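Local coordinates for geobacter metallireducens SMUG1 (Geobacter metallireducens, PDB 5H9I), which belongs to the uracil DNA glycosylase superfamily as a SMUG1-type protein, a class associated with DNA repair, and is captured with xanthine in its ligand pocket, at residues A[29-33]-A[34-38]; A[39-42]-A[43-47]; A[63-66]-A[67-71]; A[91-94]-A[95-98]; A[169-172]-A[173-177]. All coordinates share one frame; numbering follows the deposited sequence.

Contact 1. Residues A[29-33]-A[34-38]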
loop_
_atom_site.group_PDB
_atom_site.type_symbol
_atom_site.label_atom_id
_atom_site.label_comp_id
_atom_site.label_asym_id
_atom_site.label_seq_id
_atom_site.Cartn_x
_atom_site.Cartn_y
_atom_site.Cartn_z
ATOM N N HIS A 29 -18.310 -1.950 -6.995
ATOM C CA HIS A 29 -17.362 -1.127 -7.712
ATOM C C HIS A 29 -15.943 -1.577 -7.261
ATOM O O HIS A 29 -15.742 -1.862 -6.087
ATOM C CB HIS A 29 -17.423 0.323 -7.322
ATOM C CG HIS A 29 -18.762 0.892 -7.543
ATOM N ND1 HIS A 29 -19.081 1.484 -8.742
ATOM C CD2 HIS A 29 -19.876 0.954 -6.768
ATOM C CE1 HIS A 29 -20.341 1.886 -8.708
ATOM N NE2 HIS A 29 -20.855 1.542 -7.549
ATOM N N VAL A 30 -15.055 -1.574 -8.217
ATOM C CA VAL A 30 -13.648 -1.912 -7.956
ATOM C C VAL A 30 -12.806 -0.828 -8.586
ATOM O O VAL A 30 -12.877 -0.614 -9.788
ATOM C CB VAL A 30 -13.286 -3.290 -8.523
ATOM C CG1 VAL A 30 -11.812 -3.627 -8.302
ATOM C CG2 VAL A 30 -14.132 -4.384 -7.905
ATOM N N TYR A 31 -11.973 -0.150 -7.785
ATOM C CA TYR A 31 -11.052 0.850 -8.274
ATOM C C TYR A 31 -9.617 0.290 -8.335
ATOM O O TYR A 31 -9.183 -0.261 -7.413
ATOM C CB TYR A 31 -10.988 2.055 -7.333
ATOM C CG TYR A 31 -12.196 2.975 -7.160
ATOM C CD1 TYR A 31 -13.425 2.680 -7.684
ATOM C CD2 TYR A 31 -12.066 4.119 -6.459
ATOM C CE1 TYR A 31 -14.488 3.535 -7.498
ATOM C CE2 TYR A 31 -13.116 4.982 -6.262
ATOM C CZ TYR A 31 -14.320 4.683 -6.798
ATOM O OH TYR A 31 -15.356 5.534 -6.603
ATOM N N ASN A 32 -8.922 0.519 -9.425
ATOM C CA ASN A 32 -7.516 0.081 -9.591
ATOM C C ASN A 32 -6.592 1.262 -9.953
ATOM O O ASN A 32 -6.392 1.634 -11.116
ATOM C CB ASN A 32 -7.415 -0.991 -10.622
ATOM C CG ASN A 32 -6.051 -1.597 -10.664
ATOM O OD1 ASN A 32 -5.151 -1.140 -9.936
ATOM N ND2 ASN A 32 -5.965 -2.714 -11.398
ATOM N N PRO A 33 -6.021 1.920 -8.916
ATOM C CA PRO A 33 -5.168 3.085 -9.083
ATOM C C PRO A 33 -3.903 2.724 -9.921
ATOM O O PRO A 33 -3.246 3.647 -10.412
ATOM C CB PRO A 33 -4.866 3.590 -7.674
ATOM C CG PRO A 33 -5.434 2.573 -6.846
ATOM C CD PRO A 33 -6.340 1.655 -7.495
ATOM N N LEU A 34 -3.575 1.434 -10.032
ATOM C CA LEU A 34 -2.445 1.064 -10.884
ATOM C C LEU A 34 -2.727 1.418 -12.279
ATOM O O LEU A 34 -1.780 1.616 -13.079
ATOM C CB LEU A 34 -2.120 -0.439 -10.794
ATOM C CG LEU A 34 -1.842 -1.006 -9.459
ATOM C CD1 LEU A 34 -1.394 -2.462 -9.473
ATOM C CD2 LEU A 34 -0.807 -0.171 -8.674
ATOM N N LEU A 35 -4.001 1.538 -12.643
ATOM C CA LEU A 35 -4.401 1.908 -13.995
ATOM C C LEU A 35 -4.716 3.375 -14.140
ATOM O O LEU A 35 -4.273 4.015 -15.092
ATOM C CB LEU A 35 -5.583 1.048 -14.410
ATOM C CG LEU A 35 -5.450 -0.442 -14.331
ATOM C CD1 LEU A 35 -6.724 -1.201 -14.755
ATOM C CD2 LEU A 35 -4.336 -0.886 -15.213
ATOM N N TYR A 36 -5.481 3.950 -13.235
ATOM C CA TYR A 36 -5.879 5.335 -13.379
ATOM C C TYR A 36 -4.958 6.389 -12.778
ATOM O O TYR A 36 -5.077 7.522 -13.053
ATOM C CB TYR A 36 -7.337 5.526 -12.898
ATOM C CG TYR A 36 -7.599 5.364 -11.433
ATOM C CD1 TYR A 36 -7.237 6.347 -10.556
ATOM C CD2 TYR A 36 -8.249 4.279 -10.950
ATOM C CE1 TYR A 36 -7.502 6.227 -9.228
ATOM C CE2 TYR A 36 -8.536 4.159 -9.623
ATOM C CZ TYR A 36 -8.142 5.126 -8.762
ATOM O OH TYR A 36 -8.434 5.014 -7.461
ATOM N N ALA A 37 -4.014 5.931 -11.969
ATOM C CA ALA A 37 -3.011 6.815 -11.384
ATOM C C ALA A 37 -1.626 6.234 -11.637
ATOM O O ALA A 37 -0.789 6.237 -10.806
ATOM C CB ALA A 37 -3.239 6.995 -9.894
ATOM N N ARG A 38 -1.445 5.774 -12.854
ATOM C CA ARG A 38 -0.238 5.076 -13.222
ATOM C C ARG A 38 1.013 5.959 -13.213
ATOM O O ARG A 38 1.994 5.558 -12.746
ATOM C CB ARG A 38 -0.423 4.345 -14.562
ATOM C CG ARG A 38 0.816 3.516 -14.915
ATOM C CD ARG A 38 0.669 2.399 -15.944
ATOM N NE ARG A 38 1.878 1.557 -16.019
ATOM C CZ ARG A 38 3.000 1.934 -16.607
ATOM N NH1 ARG A 38 3.060 3.114 -17.176
ATOM N NH2 ARG A 38 4.065 1.147 -16.633
#
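Asn32 O accepts two backbone N-H groups where strand 29-31 hands over to the short helix 33-36, Leu35 N at 2.8 Å and Tyr36 N at 3.3 Å, and Pro33 O then receives Ala37 N. Asn32 also caps the helix with its side chain. With CG anti to its own backbone nitrogen (chi1 -171°), OD1 is brought to 3.0 Å from Leu34 N, which approaches from above the plane of the amide carbonyl; ND2 lies against Leu35 CG at 3.7 Å. Tyr36 folds back along the chain, its chi1 of 68° setting CG between backbone N and carbonyl carbon. Its ring thus lies beside Pro33, whose CA stands over the ring centre in a CH-pi contact, 3.6 Å from the centroid and 14° off the normal. Tyr31 CB meets the edge of the same ring, 4.0 Å from Tyr36 CE2. Both tyrosine hydroxyls have outside partners: that of Tyr36 at Ala68 O, that of Tyr31 at Lys100 O and His97 N. The first turn is tied at its N-terminal end by amide and carbonyl oxygens; the Tyr36 hydroxyl joins it to helix 67-70, and that of Tyr31 joins the strand to the loop of His97 and Lys100.

Contact 2. Residues A[39-42]-A[43-47]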
loop_
_atom_site.group_PDB
_atom_site.type_symbol
_atom_site.label_atom_id
_atom_site.label_comp_id
_atom_site.label_asym_id
_atom_site.label_seq_id
_atom_site.Cartn_x
_atom_site.Cartn_y
_atom_site.Cartn_z
ATOM N N GLU A 39 0.894 7.175 -13.699
ATOM C CA GLU A 39 2.045 8.059 -13.795
ATOM C C GLU A 39 2.570 8.373 -12.407
ATOM O O GLU A 39 3.755 8.192 -12.131
ATOM C CB GLU A 39 1.851 9.313 -14.693
ATOM C CG GLU A 39 1.719 8.836 -16.109
ATOM C CD GLU A 39 1.603 9.945 -17.122
ATOM O OE1 GLU A 39 1.308 11.051 -16.693
ATOM O OE2 GLU A 39 1.921 9.577 -18.279
ATOM N N PRO A 40 1.700 8.789 -11.472
ATOM C CA PRO A 40 2.271 9.074 -10.131
ATOM C C PRO A 40 2.725 7.775 -9.407
ATOM O O PRO A 40 3.731 7.793 -8.674
ATOM C CB PRO A 40 1.183 9.795 -9.392
ATOM C CG PRO A 40 -0.041 9.580 -10.243
ATOM C CD PRO A 40 0.357 9.382 -11.640
ATOM N N HIS A 41 2.028 6.677 -9.651
ATOM C CA HIS A 41 2.462 5.406 -9.028
ATOM C C HIS A 41 3.849 4.992 -9.533
ATOM O O HIS A 41 4.708 4.654 -8.732
ATOM C CB HIS A 41 1.455 4.347 -9.358
ATOM C CG HIS A 41 1.778 3.014 -8.755
ATOM N ND1 HIS A 41 1.700 2.777 -7.377
ATOM C CD2 HIS A 41 2.273 1.881 -9.283
ATOM C CE1 HIS A 41 2.090 1.538 -7.144
ATOM N NE2 HIS A 41 2.449 0.976 -8.275
ATOM N N VAL A 42 4.046 5.015 -10.851
ATOM C CA VAL A 42 5.359 4.676 -11.377
ATOM C C VAL A 42 6.428 5.674 -10.967
ATOM O O VAL A 42 7.585 5.291 -10.802
ATOM C CB VAL A 42 5.227 4.463 -12.920
ATOM C CG1 VAL A 42 6.600 4.287 -13.536
ATOM C CG2 VAL A 42 4.351 3.241 -13.211
ATOM N N ALA A 43 6.094 6.971 -10.858
ATOM C CA ALA A 43 7.000 7.904 -10.267
ATOM C C ALA A 43 7.510 7.462 -8.877
ATOM O O ALA A 43 8.682 7.503 -8.588
ATOM C CB ALA A 43 6.409 9.333 -10.220
ATOM N N TYR A 44 6.554 7.051 -8.063
ATOM C CA TYR A 44 6.928 6.642 -6.700
ATOM C C TYR A 44 7.787 5.367 -6.780
ATOM O O TYR A 44 8.850 5.297 -6.144
ATOM C CB TYR A 44 5.621 6.331 -5.931
ATOM C CG TYR A 44 5.811 5.635 -4.595
ATOM C CD1 TYR A 44 6.416 6.304 -3.548
ATOM C CD2 TYR A 44 5.399 4.320 -4.436
ATOM C CE1 TYR A 44 6.609 5.699 -2.296
ATOM C CE2 TYR A 44 5.618 3.705 -3.174
ATOM C CZ TYR A 44 6.229 4.414 -2.155
ATOM O OH TYR A 44 6.485 3.767 -0.957
ATOM N N LEU A 45 7.415 4.357 -7.605
ATOM C CA LEU A 45 8.206 3.162 -7.733
ATOM C C LEU A 45 9.609 3.460 -8.240
ATOM O O LEU A 45 10.598 2.938 -7.725
ATOM C CB LEU A 45 7.601 2.154 -8.668
ATOM C CG LEU A 45 6.188 1.696 -8.311
ATOM C CD1 LEU A 45 5.747 0.708 -9.460
ATOM C CD2 LEU A 45 6.045 1.090 -6.964
ATOM N N SER A 46 9.717 4.357 -9.212
ATOM C CA SER A 46 10.980 4.555 -9.900
ATOM C C SER A 46 11.889 5.469 -9.118
ATOM O O SER A 46 13.118 5.235 -9.063
ATOM C CB SER A 46 10.714 5.215 -11.213
ATOM O OG SER A 46 9.845 4.425 -12.063
ATOM N N ARG A 47 11.366 6.468 -8.463
ATOM C CA ARG A 47 12.165 7.430 -7.716
ATOM C C ARG A 47 12.628 6.909 -6.372
ATOM O O ARG A 47 13.691 7.313 -5.872
ATOM C CB ARG A 47 11.384 8.738 -7.507
ATOM C CG ARG A 47 11.097 9.469 -8.795
ATOM C CD ARG A 47 10.253 10.710 -8.610
ATOM N NE ARG A 47 9.690 11.058 -9.915
ATOM C CZ ARG A 47 8.960 12.146 -10.141
ATOM N NH1 ARG A 47 8.752 13.040 -9.229
ATOM N NH2 ARG A 47 8.416 12.236 -11.350
#
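This is a local contact between successive turns of helix 38-48, where Glu39, Pro40 and His41 give their carbonyls to the N-H groups of Ala43, Tyr44 and Leu45 in regular i to i+4 fashion. The bonds are of ordinary length, 2.9 Å for Ala43 N to Glu39 O and 3.0 Å for Tyr44 N to Pro40 O. Pro40 lies in the first turn, where its lack of an N-H costs the helix no bond. On the buried side, His41 has CG anti to the backbone nitrogen (chi1 -179°), and its imidazole presents a face to the branch of Leu45. Leu45 CG stands 4.2 Å from the ring centroid, a CH-pi contact 26° off the normal, and CD1 reaches to 3.5 Å from His41 NE2. On the more exposed side, Val42 O accepts Ser46 N at 2.8 Å. Ser46 OG approaches the same oxygen from the other face of the carbonyl plane at 2.7 Å, but Ser46 has two conformers, so this second bond may be only partly present. Around the helix, Leu45 packs on Leu7 and Ser11 of helix 7-19, Ser11 OG also pairs with His41 NE2, and His41 ND1 bonds Gly71 O after helix 67-70. Tyr44 extends to strand 135-139, its ring meeting Phe136 and its hydroxyl bonding Val137 O.

Contact 3. Residues A[63-66]-A[67-71]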
loop_
_atom_site.group_PDB
_atom_site.type_symbol
_atom_site.label_atom_id
_atom_site.label_comp_id
_atom_site.label_asym_id
_atom_site.label_seq_id
_atom_site.Cartn_x
_atom_site.Cartn_y
_atom_site.Cartn_z
ATOM N N GLY A 63 -6.727 3.550 0.990
ATOM C CA GLY A 63 -7.848 4.308 1.540
ATOM C C GLY A 63 -8.339 5.170 0.422
ATOM O O GLY A 63 -7.644 5.597 -0.523
ATOM N N PRO A 64 -9.645 5.449 0.491
ATOM C CA PRO A 64 -10.251 6.299 -0.544
ATOM C C PRO A 64 -9.652 7.649 -0.773
ATOM O O PRO A 64 -9.759 8.204 -1.898
ATOM C CB PRO A 64 -11.734 6.432 -0.017
ATOM C CG PRO A 64 -11.553 6.245 1.451
ATOM C CD PRO A 64 -10.577 5.105 1.553
ATOM N N TRP A 65 -9.021 8.278 0.235
ATOM C CA TRP A 65 -8.528 9.614 0.126
ATOM C C TRP A 65 -7.000 9.717 0.029
ATOM O O TRP A 65 -6.470 10.799 -0.118
ATOM C CB TRP A 65 -9.012 10.535 1.303
ATOM C CG TRP A 65 -10.450 10.321 1.724
ATOM C CD1 TRP A 65 -10.910 9.986 2.976
ATOM C CD2 TRP A 65 -11.582 10.324 0.870
ATOM N NE1 TRP A 65 -12.265 9.783 2.936
ATOM C CE2 TRP A 65 -12.702 10.038 1.665
ATOM C CE3 TRP A 65 -11.746 10.635 -0.451
ATOM C CZ2 TRP A 65 -13.977 9.981 1.162
ATOM C CZ3 TRP A 65 -13.061 10.549 -0.980
ATOM C CH2 TRP A 65 -14.126 10.235 -0.128
ATOM N N GLY A 66 -6.404 8.514 -0.056
ATOM C CA GLY A 66 -4.940 8.436 -0.097
ATOM C C GLY A 66 -4.479 7.822 -1.397
ATOM O O GLY A 66 -4.533 8.473 -2.432
ATOM N N MET A 67 -4.136 6.537 -1.333
ATOM C CA MET A 67 -3.611 5.859 -2.561
ATOM C C MET A 67 -4.696 5.874 -3.706
ATOM O O MET A 67 -4.352 5.911 -4.859
ATOM C CB MET A 67 -3.146 4.434 -2.286
ATOM C CG MET A 67 -2.677 3.808 -3.520
ATOM S SD MET A 67 -1.685 2.342 -3.201
ATOM C CE MET A 67 -1.377 1.695 -4.841
ATOM N N ALA A 68 -5.992 5.845 -3.307
ATOM C CA ALA A 68 -7.055 5.844 -4.395
ATOM C C ALA A 68 -7.018 7.134 -5.113
ATOM O O ALA A 68 -7.659 7.219 -6.205
ATOM C CB ALA A 68 -8.389 5.561 -3.796
ATOM N N GLN A 69 -6.440 8.217 -4.584
ATOM C CA GLN A 69 -6.316 9.521 -5.172
ATOM C C GLN A 69 -4.980 9.754 -5.838
ATOM O O GLN A 69 -4.873 10.419 -6.891
ATOM C CB GLN A 69 -6.595 10.668 -4.212
ATOM C CG GLN A 69 -7.887 10.554 -3.439
ATOM C CD GLN A 69 -9.154 10.825 -4.289
ATOM O OE1 GLN A 69 -9.064 11.644 -5.197
ATOM N NE2 GLN A 69 -10.188 10.151 -4.037
ATOM N N THR A 70 -3.881 9.276 -5.204
ATOM C CA THR A 70 -2.551 9.701 -5.619
ATOM C C THR A 70 -1.779 8.584 -6.261
ATOM O O THR A 70 -0.670 8.840 -6.818
ATOM C CB THR A 70 -1.783 10.198 -4.344
ATOM O OG1 THR A 70 -1.608 9.118 -3.454
ATOM C CG2 THR A 70 -2.367 11.422 -3.744
ATOM N N GLY A 71 -2.145 7.315 -6.098
ATOM C CA GLY A 71 -1.353 6.173 -6.575
ATOM C C GLY A 71 -0.211 5.782 -5.645
ATOM O O GLY A 71 0.471 4.814 -6.013
HETATM O O HOH W 1 -4.403 5.254 1.144
#
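Gly66 O is the centre of the tightly bonded part of this contact, taking Gln69 N at 2.9 Å from above its carbonyl plane and Thr70 N at 3.0 Å within that plane, so that the turn at 63-66 runs straight into helix 67-70. Next to it, Gly63 O closes a type I beta turn with Gly66 N and also accepts Ala68 N at 3.2 Å. The Gln69 side chain turns back over this turn, bent at chi2 (-73°), and its NE2 donates to Pro64 O at 2.9 Å, nearly straight on and with the oxygen in the amide plane. That nitrogen also lies at the edge of the Trp65 indole, 3.9 Å from CE3, and has a second acceptor in Arg101 O; OE1 has weak bonds to Asp103 N and Gly104 N, leaving the amide held at both ends. On the other side the link is indirect: Gly63 N and Met67 N, both donors, share one water, which accepts from the first at 2.9 Å and from the second at 2.8 Å. Pro64, its CB over one face of the Trp65 indole, and Trp65 itself remain partly exposed. The arrangement, a loop that follows strand 55-59 and turns through 63-66 into a short helix, contributes Gly63 to the xanthine pocket of this structure, next to Gly59, Met60 and Asn61, with Met67 also touching the ligand.

Contact 4. Residues A[91-94]-A[95-98]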
loop_
_atom_site.group_PDB
_atom_site.type_symbol
_atom_site.label_atom_id
_atom_site.label_comp_id
_atom_site.label_asym_id
_atom_site.label_seq_id
_atom_site.Cartn_x
_atom_site.Cartn_y
_atom_site.Cartn_z
ATOM N N THR A 91 -6.700 9.905 -13.596
ATOM C CA THR A 91 -8.033 9.892 -14.236
ATOM C C THR A 91 -9.046 9.207 -13.349
ATOM O O THR A 91 -8.712 8.553 -12.399
ATOM C CB THR A 91 -7.958 9.206 -15.599
ATOM O OG1 THR A 91 -7.468 7.868 -15.582
ATOM C CG2 THR A 91 -7.098 9.993 -16.524
ATOM N N ARG A 92 -10.340 9.220 -13.715
ATOM C CA ARG A 92 -11.336 8.611 -12.854
ATOM C C ARG A 92 -11.575 7.172 -13.202
ATOM O O ARG A 92 -11.666 6.779 -14.394
ATOM C CB ARG A 92 -12.658 9.457 -12.878
ATOM C CG ARG A 92 -12.492 10.865 -12.436
ATOM C CD ARG A 92 -13.761 11.724 -12.613
ATOM N NE ARG A 92 -13.391 13.075 -12.226
ATOM C CZ ARG A 92 -13.388 13.516 -10.981
ATOM N NH1 ARG A 92 -13.939 12.860 -10.003
ATOM N NH2 ARG A 92 -12.945 14.725 -10.783
ATOM N N PRO A 93 -11.760 6.312 -12.190
ATOM C CA PRO A 93 -11.979 4.905 -12.465
ATOM C C PRO A 93 -13.353 4.676 -13.213
ATOM O O PRO A 93 -14.330 5.367 -12.884
ATOM C CB PRO A 93 -12.060 4.241 -11.086
ATOM C CG PRO A 93 -12.398 5.360 -10.152
ATOM C CD PRO A 93 -11.861 6.633 -10.748
ATOM N N ALA A 94 -13.417 3.611 -13.971
ATOM C CA ALA A 94 -14.661 3.241 -14.633
ATOM C C ALA A 94 -15.671 2.970 -13.586
ATOM O O ALA A 94 -15.422 2.240 -12.613
ATOM C CB ALA A 94 -14.417 2.074 -15.518
ATOM N N GLY A 95 -16.852 3.577 -13.734
ATOM C CA GLY A 95 -17.858 3.362 -12.684
ATOM C C GLY A 95 -17.613 3.984 -11.334
ATOM O O GLY A 95 -18.240 3.552 -10.376
ATOM N N GLU A 96 -16.743 5.017 -11.266
ATOM C CA GLU A 96 -16.503 5.780 -10.060
ATOM C C GLU A 96 -17.807 6.001 -9.317
ATOM O O GLU A 96 -18.786 6.370 -9.952
ATOM C CB GLU A 96 -15.953 7.133 -10.500
ATOM C CG GLU A 96 -15.659 8.094 -9.401
ATOM C CD GLU A 96 -15.406 9.461 -9.901
ATOM O OE1 GLU A 96 -16.380 10.065 -10.521
ATOM O OE2 GLU A 96 -14.347 10.070 -9.712
ATOM N N HIS A 97 -17.847 5.824 -7.994
ATOM C CA HIS A 97 -19.052 6.085 -7.208
ATOM C C HIS A 97 -19.079 7.507 -6.748
ATOM O O HIS A 97 -18.105 8.038 -6.254
ATOM C CB HIS A 97 -19.058 5.149 -6.033
ATOM C CG HIS A 97 -20.386 5.075 -5.330
ATOM N ND1 HIS A 97 -20.839 6.107 -4.556
ATOM C CD2 HIS A 97 -21.349 4.148 -5.346
ATOM C CE1 HIS A 97 -22.073 5.827 -4.135
ATOM N NE2 HIS A 97 -22.379 4.621 -4.557
ATOM N N PRO A 98 -20.258 8.196 -6.795
ATOM C CA PRO A 98 -20.228 9.566 -6.392
ATOM C C PRO A 98 -19.843 9.896 -4.980
ATOM O O PRO A 98 -19.508 11.018 -4.755
ATOM C CB PRO A 98 -21.726 10.070 -6.584
ATOM C CG PRO A 98 -22.437 8.906 -7.057
ATOM C CD PRO A 98 -21.566 7.725 -7.316
#
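Charge pairing joins Arg92 to Glu96 in a salt bridge, with NH1 of Arg92 2.8 Å from OE2 of Glu96. The N-H points somewhat off line (143°) at the syn lone pair of the carboxylate oxygen, the two flat groups are steeply inclined to each other, 73° between planes, and a single pair of atoms makes the bond. The aliphatic part of the arginine follows the same oxygen, with Arg92 CG 3.4 Å from Glu96 OE2. Each charge has another partner: Arg92 NH2 bridges to Asp103, and Glu96 OE2 also accepts Val102 N. In the backbone, Glu96 N donates to Pro93 O at 2.9 Å, closing a type II beta turn from Pro93 to Glu96. Gly95 holds the third position of that turn with positive phi (70°), the conformation glycine commonly supplies there. The turn belongs to the long surface loop between helices 77-84 and 112-125. Apolar contact is slight and runs across the turn's mouth: Pro93 CG meets Glu96 CB at 4.0 Å, the glutamate having its CG anti to the backbone nitrogen and its chain extended toward the arginine. The side chains of both Pro93 and Glu96 rest on Tyr31 of strand 29-31.

Contact 5. Residues A[169-172]-A[173-177]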
loop_
_atom_site.group_PDB
_atom_site.type_symbol
_atom_site.label_atom_id
_atom_site.label_comp_id
_atom_site.label_asym_id
_atom_site.label_seq_id
_atom_site.Cartn_x
_atom_site.Cartn_y
_atom_site.Cartn_z
ATOM N N ALA A 169 -2.960 -13.671 -6.650
ATOM C CA ALA A 169 -2.307 -12.663 -7.487
ATOM C C ALA A 169 -1.401 -11.700 -6.575
ATOM O O ALA A 169 -0.271 -11.414 -6.930
ATOM C CB ALA A 169 -3.296 -11.851 -8.251
ATOM N N CYS A 170 -2.010 -11.246 -5.467
ATOM C CA CYS A 170 -1.296 -10.377 -4.536
ATOM C C CYS A 170 -0.120 -11.040 -3.874
ATOM O O CYS A 170 0.987 -10.471 -3.697
ATOM C CB CYS A 170 -2.271 -9.784 -3.524
ATOM S SG CYS A 170 -3.511 -8.685 -4.260
ATOM N N ASP A 171 -0.269 -12.342 -3.527
ATOM C CA ASP A 171 0.892 -13.082 -2.962
ATOM C C ASP A 171 2.084 -13.189 -3.942
ATOM O O ASP A 171 3.228 -13.053 -3.552
ATOM C CB ASP A 171 0.446 -14.549 -2.601
ATOM C CG ASP A 171 -0.447 -14.678 -1.390
ATOM O OD1 ASP A 171 -0.745 -13.698 -0.668
ATOM O OD2 ASP A 171 -1.002 -15.862 -1.237
ATOM N N LEU A 172 1.717 -13.457 -5.205
ATOM C CA LEU A 172 2.748 -13.557 -6.219
ATOM C C LEU A 172 3.520 -12.185 -6.395
ATOM O O LEU A 172 4.747 -12.166 -6.421
ATOM C CB LEU A 172 2.155 -13.956 -7.564
ATOM C CG LEU A 172 3.059 -13.852 -8.819
ATOM C CD1 LEU A 172 4.289 -14.718 -8.630
ATOM C CD2 LEU A 172 2.234 -14.237 -10.027
ATOM N N ALA A 173 2.723 -11.101 -6.383
ATOM C CA ALA A 173 3.360 -9.773 -6.541
ATOM C C ALA A 173 4.259 -9.515 -5.327
ATOM O O ALA A 173 5.303 -8.901 -5.431
ATOM C CB ALA A 173 2.313 -8.688 -6.699
ATOM N N LEU A 174 3.808 -9.890 -4.126
ATOM C CA LEU A 174 4.595 -9.666 -2.952
ATOM C C LEU A 174 5.928 -10.463 -2.922
ATOM O O LEU A 174 6.956 -9.969 -2.608
ATOM C CB LEU A 174 3.783 -9.918 -1.639
ATOM C CG LEU A 174 4.459 -9.707 -0.336
ATOM C CD1 LEU A 174 5.089 -8.322 -0.175
ATOM C CD2 LEU A 174 3.430 -10.039 0.803
ATOM N N ARG A 175 5.796 -11.785 -3.301
ATOM C CA ARG A 175 6.981 -12.544 -3.452
ATOM C C ARG A 175 7.969 -11.936 -4.492
ATOM O O ARG A 175 9.148 -11.875 -4.192
ATOM C CB ARG A 175 6.664 -13.999 -3.837
ATOM C CG ARG A 175 6.132 -14.817 -2.686
ATOM C CD ARG A 175 5.939 -16.235 -3.064
ATOM N NE ARG A 175 4.837 -16.505 -3.944
ATOM C CZ ARG A 175 3.597 -16.766 -3.519
ATOM N NH1 ARG A 175 3.298 -16.803 -2.250
ATOM N NH2 ARG A 175 2.664 -16.985 -4.436
ATOM N N ARG A 176 7.451 -11.487 -5.645
ATOM C CA ARG A 176 8.292 -10.866 -6.606
ATOM C C ARG A 176 8.964 -9.584 -6.035
ATOM O O ARG A 176 10.156 -9.355 -6.289
ATOM C CB ARG A 176 7.484 -10.482 -7.823
ATOM C CG ARG A 176 7.111 -11.693 -8.704
ATOM C CD ARG A 176 6.150 -11.337 -9.715
ATOM N NE ARG A 176 6.067 -12.392 -10.760
ATOM C CZ ARG A 176 5.098 -12.470 -11.639
ATOM N NH1 ARG A 176 4.037 -11.679 -11.680
ATOM N NH2 ARG A 176 5.225 -13.493 -12.534
ATOM N N THR A 177 8.202 -8.822 -5.275
ATOM C CA THR A 177 8.743 -7.600 -4.662
ATOM C C THR A 177 9.896 -7.910 -3.745
ATOM O O THR A 177 10.946 -7.234 -3.677
ATOM C CB THR A 177 7.606 -6.831 -3.973
ATOM O OG1 THR A 177 6.601 -6.506 -4.912
ATOM C CG2 THR A 177 8.175 -5.617 -3.282
#
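Asp171 and Arg175, one turn apart on helix 160-181, share a backbone bond but no salt bridge: Arg175 N donates to Asp171 O at 2.9 Å and almost straight (173°), while NH1 of Arg175 stays 4.5 Å from OD2 of Asp171. The arginine chain bends at chi3 (-72°), which folds its guanidinium back so that Asp171 O lies over the centre of one guanidinium face, 3.7 Å above the Arg175 plane. The polar ends are satisfied by other parts of the chain. Asp171 OD1 receives Tyr140 OH and forms a salt bridge with Arg196, and Arg175 NH1 donates to Ala200 O of helix 191-201. The same backbone pattern continues on both sides, with Ala173 N bonded to Ala169 O, Leu174 N to Cys170 O and Arg176 N to Leu172 O. Ala173 O is used twice, by Thr177 N at 2.9 Å and by Thr177 OG1 at 2.8 Å, from opposite faces of its plane, which accounts for the threonine hydroxyl within the buried flank. On a neighbouring flank, Leu172 CD2 sits over a face of the Arg176 guanidinium, 3.5 Å from NH1 and offset toward the rim; NH1 itself bonds a glycerol. Arg176 also packs on Ile10 and Ala13 of helix 7-19, whereas Leu174 lies on strand 55-59 and helix 191-201. The opposite charges of Asp171 and Arg175 may still attract weakly, but each has its polar partner elsewhere in the chain, so the pair joins this helix to helix 191-201 and to Tyr140 more than it joins one turn to the next.

Contacts 1 to 5 follow one another along the chain in series. Contacts 1, 3 and 4 cluster on one side of the molecule, with centres 9 to 13 Å apart, and the backbone pair Tyr36 O and Thr91 N connects contact 1 to contact 4. Contact 2, on the next helix, 38-48, touches both contact 1 and contact 3, its centre about 14 Å from the centre of each, and contacts 1 and 3 also touch. Helices 33-36, 38-48 and 67-70 are thus in mutual contact, with 67-70 the one reaching xanthine, through Met67. Contact 5, on helix 160-181, lies opposite contact 3 across the chain's centre, about 21 Å between centres, and touches none of the others.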